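Local atomic coordinates of adenosine deaminase 1 (Arthrobacter aurescens, PDB entry 3RYS), a protein that probably catalyses the zinc-dependent hydrolytic deamination of adenine to hypoxanthine and ammonium, a step of purine salvage. Residues 137-145 and 164-174. Residues are numbered along the deposited sequence; the frame is centred on the assembly and turned at random.
Sequences LLIAAFLRD and PIAGIGLDSAE. With ADE (adenine), chain D.
Strands 135-143 and 167-171, the two parallel strands of a beta-alpha-beta unit in the barrel of a zinc deaminase, pair from Ile139-Gly167 to Leu143-Asp171. Backbone bonds alternate between them, from Ala166 N to Leu138 O (2.8 Å) up to Arg144 N to Asp171 O. Ala141 pairs with Gly169, which has no side chain, and their CA atoms come within 3.9 Å. On the side covered by helix 148-160, Ile168 CG2 meets the edge of the Phe142 ring at CE2, while Gly169 O lies at that edge in the ring plane.

Beyond the strand end, Arg144 reaches over residues 170-174. Its CG sits between backbone N and carbonyl carbon (chi1 65°), and the chain bends at chi3 (-45°), bringing one face of the guanidinium against Glu174 CG. Water 2, at the guanidinium edge, links Arg144 NH1 (3.0 Å) to Ser172 O (2.7 Å); NH1 also bonds His199 O, and NH2 bonds Asn177 O. A leucine here would probably leave His199 O and Asn177 O without this donor, and the water without its NH1 partner. Ser172 OG sits close to both Asp145 carboxylate oxygens, at best a weak bond, and is also hydrogen-bonded with Tyr67 OH, while Ser172 N donates to adenine N3 (2.9 Å). Asp171 CB packs near the same N3 (3.6 Å). Strand ends and following loops that line the substrate pocket in this way are characteristic of the TIM-barrel adenosine deaminase family.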
loop_
_atom_site.group_PDB
_atom_site.type_symbol
_atom_site.label_atom_id
_atom_site.label_comp_id
_atom_site.label_asym_id
_atom_site.label_seq_id
_atom_site.Cartn_x
_atom_site.Cartn_y
_atom_site.Cartn_z
ATOM N N LEU A 137 -10.962 -3.354 -1.867
ATOM C CA LEU A 137 -11.473 -2.305 -0.991
ATOM C C LEU A 137 -10.748 -0.994 -1.294
ATOM O O LEU A 137 -9.543 -0.983 -1.559
ATOM C CB LEU A 137 -11.307 -2.679 0.488
ATOM C CG LEU A 137 -12.344 -3.625 1.111
ATOM C CD1 LEU A 137 -13.773 -3.253 0.701
ATOM C CD2 LEU A 137 -12.051 -5.071 0.764
ATOM N N LEU A 138 -11.486 0.110 -1.269
ATOM C CA LEU A 138 -10.888 1.410 -1.529
ATOM C C LEU A 138 -10.618 2.148 -0.224
ATOM O O LEU A 138 -11.514 2.330 0.603
ATOM C CB LEU A 138 -11.786 2.249 -2.442
ATOM C CG LEU A 138 -11.175 3.558 -2.949
ATOM C CD1 LEU A 138 -9.757 3.324 -3.464
ATOM C CD2 LEU A 138 -12.045 4.190 -4.025
ATOM N N ILE A 139 -9.372 2.565 -0.042
ATOM C CA ILE A 139 -8.983 3.301 1.150
ATOM C C ILE A 139 -8.505 4.694 0.785
ATOM O O ILE A 139 -7.541 4.853 0.040
ATOM C CB ILE A 139 -7.877 2.569 1.920
ATOM C CG1 ILE A 139 -8.454 1.340 2.618
ATOM C CG2 ILE A 139 -7.225 3.489 2.948
ATOM C CD1 ILE A 139 -7.474 0.670 3.545
ATOM N N ALA A 140 -9.193 5.706 1.301
ATOM C CA ALA A 140 -8.771 7.084 1.095
ATOM C C ALA A 140 -7.674 7.429 2.091
ATOM O O ALA A 140 -7.887 7.381 3.307
ATOM C CB ALA A 140 -9.946 8.029 1.243
ATOM N N ALA A 141 -6.491 7.748 1.572
ATOM C CA ALA A 141 -5.360 8.122 2.415
ATOM C C ALA A 141 -5.144 9.632 2.412
ATOM O O ALA A 141 -5.317 10.297 1.389
ATOM C CB ALA A 141 -4.101 7.400 1.977
ATOM N N PHE A 142 -4.755 10.162 3.567
ATOM C CA PHE A 142 -4.601 11.600 3.736
ATOM C C PHE A 142 -3.137 12.015 3.859
ATOM O O PHE A 142 -2.333 11.311 4.459
ATOM C CB PHE A 142 -5.435 12.071 4.929
ATOM C CG PHE A 142 -6.919 11.893 4.726
ATOM C CD1 PHE A 142 -7.699 12.937 4.254
ATOM C CD2 PHE A 142 -7.528 10.672 4.980
ATOM C CE1 PHE A 142 -9.060 12.773 4.053
ATOM C CE2 PHE A 142 -8.891 10.504 4.776
ATOM C CZ PHE A 142 -9.654 11.556 4.311
ATOM N N LEU A 143 -2.793 13.153 3.267
ATOM C CA LEU A 143 -1.412 13.628 3.258
ATOM C C LEU A 143 -1.049 14.279 4.585
ATOM O O LEU A 143 -1.490 15.387 4.887
ATOM C CB LEU A 143 -1.199 14.613 2.109
ATOM C CG LEU A 143 -1.710 14.103 0.757
ATOM C CD1 LEU A 143 -1.469 15.128 -0.346
ATOM C CD2 LEU A 143 -1.068 12.769 0.405
ATOM N N ARG A 144 -0.232 13.591 5.370
ATOM C CA ARG A 144 0.068 14.026 6.729
ATOM C C ARG A 144 0.808 15.359 6.792
ATOM O O ARG A 144 0.858 15.987 7.847
ATOM C CB ARG A 144 0.854 12.947 7.477
ATOM C CG ARG A 144 2.235 12.672 6.910
ATOM C CD ARG A 144 2.766 11.351 7.424
ATOM N NE ARG A 144 2.546 11.218 8.861
ATOM C CZ ARG A 144 2.587 10.066 9.521
ATOM N NH1 ARG A 144 2.836 8.936 8.873
ATOM N NH2 ARG A 144 2.371 10.039 10.828
ATOM N N ASP A 145 1.381 15.791 5.671
ATOM C CA ASP A 145 2.070 17.087 5.624
ATOM C C ASP A 145 1.172 18.208 5.105
ATOM O O ASP A 145 1.648 19.252 4.669
ATOM C CB ASP A 145 3.377 17.016 4.821
ATOM C CG ASP A 145 3.206 16.339 3.470
ATOM O OD1 ASP A 145 2.054 16.091 3.050
ATOM O OD2 ASP A 145 4.236 16.057 2.823
ATOM N N PRO A 164 -17.333 5.269 -2.284
ATOM C CA PRO A 164 -17.185 3.839 -1.980
ATOM C C PRO A 164 -15.892 3.516 -1.237
ATOM O O PRO A 164 -15.137 2.647 -1.679
ATOM C CB PRO A 164 -17.150 3.181 -3.369
ATOM C CG PRO A 164 -17.635 4.211 -4.321
ATOM C CD PRO A 164 -17.263 5.529 -3.731
ATOM N N ILE A 165 -15.641 4.196 -0.122
ATOM C CA ILE A 165 -14.450 3.920 0.673
ATOM C C ILE A 165 -14.778 3.001 1.844
ATOM O O ILE A 165 -15.835 3.124 2.466
ATOM C CB ILE A 165 -13.776 5.218 1.182
ATOM C CG1 ILE A 165 -14.753 6.057 2.009
ATOM C CG2 ILE A 165 -13.243 6.033 0.019
ATOM C CD1 ILE A 165 -14.153 7.345 2.542
ATOM N N ALA A 166 -13.869 2.075 2.134
ATOM C CA ALA A 166 -14.050 1.134 3.230
ATOM C C ALA A 166 -13.332 1.619 4.483
ATOM O O ALA A 166 -13.680 1.246 5.603
ATOM C CB ALA A 166 -13.535 -0.236 2.826
ATOM N N GLY A 167 -12.319 2.453 4.288
ATOM C CA GLY A 167 -11.512 2.919 5.396
ATOM C C GLY A 167 -10.665 4.126 5.052
ATOM O O GLY A 167 -10.717 4.656 3.941
ATOM N N ILE A 168 -9.865 4.552 6.019
ATOM C CA ILE A 168 -9.071 5.759 5.886
ATOM C C ILE A 168 -7.616 5.452 6.190
ATOM O O ILE A 168 -7.318 4.581 7.009
ATOM C CB ILE A 168 -9.595 6.849 6.835
ATOM C CG1 ILE A 168 -10.899 7.419 6.288
ATOM C CG2 ILE A 168 -8.576 7.946 7.030
ATOM C CD1 ILE A 168 -11.313 8.711 6.949
ATOM N N GLY A 169 -6.713 6.154 5.514
ATOM C CA GLY A 169 -5.291 5.918 5.670
ATOM C C GLY A 169 -4.538 7.201 5.938
ATOM O O GLY A 169 -5.118 8.282 5.943
ATOM N N LEU A 170 -3.235 7.080 6.154
ATOM C CA LEU A 170 -2.409 8.228 6.491
ATOM C C LEU A 170 -1.002 8.007 5.941
ATOM O O LEU A 170 -0.296 7.104 6.376
ATOM C CB LEU A 170 -2.387 8.410 8.015
ATOM C CG LEU A 170 -1.999 9.736 8.685
ATOM C CD1 LEU A 170 -0.502 9.819 8.910
ATOM C CD2 LEU A 170 -2.508 10.950 7.910
ATOM N N ASP A 171 -0.601 8.823 4.971
ATOM C CA ASP A 171 0.725 8.683 4.382
ATOM C C ASP A 171 1.398 10.030 4.102
ATOM O O ASP A 171 1.071 11.035 4.735
ATOM C CB ASP A 171 0.678 7.808 3.119
ATOM C CG ASP A 171 -0.220 8.379 2.036
ATOM O OD1 ASP A 171 -0.743 9.499 2.212
ATOM O OD2 ASP A 171 -0.400 7.707 0.998
ATOM N N SER A 172 2.332 10.030 3.150
ATOM C CA SER A 172 3.181 11.185 2.858
ATOM C C SER A 172 4.283 11.363 3.918
ATOM O O SER A 172 4.491 10.481 4.756
ATOM C CB SER A 172 2.352 12.459 2.697
ATOM O OG SER A 172 3.102 13.455 2.026
ATOM N N ALA A 173 4.982 12.499 3.874
ATOM C CA ALA A 173 6.165 12.729 4.715
ATOM C C ALA A 173 5.922 12.501 6.214
ATOM O O ALA A 173 5.226 13.278 6.863
ATOM C CB ALA A 173 6.724 14.126 4.469
ATOM N N GLU A 174 6.521 11.447 6.760
ATOM C CA GLU A 174 6.236 11.041 8.135
ATOM C C GLU A 174 6.920 11.894 9.206
ATOM O O GLU A 174 6.263 12.421 10.104
ATOM C CB GLU A 174 6.584 9.567 8.355
ATOM C CG GLU A 174 6.245 9.090 9.763
ATOM C CD GLU A 174 6.494 7.607 9.968
ATOM O OE1 GLU A 174 7.140 6.979 9.101
ATOM O OE2 GLU A 174 6.047 7.068 11.002
HETATM N N9 ADE D . 3.041 7.822 -0.146
HETATM C C8 ADE D . 3.056 6.797 -1.055
HETATM N N7 ADE D . 3.760 5.750 -0.679
HETATM C C5 ADE D . 4.244 6.121 0.569
HETATM C C6 ADE D . 5.064 5.453 1.504
HETATM N N6 ADE D . 5.554 4.225 1.300
HETATM N N1 ADE D . 5.360 6.100 2.654
HETATM C C2 ADE D . 4.867 7.332 2.848
HETATM N N3 ADE D . 4.086 8.063 2.047
HETATM C C4 ADE D . 3.811 7.393 0.913
HETATM O O HOH W 1 -14.219 0.019 -0.578
HETATM O O HOH W 2 3.466 8.319 5.999
#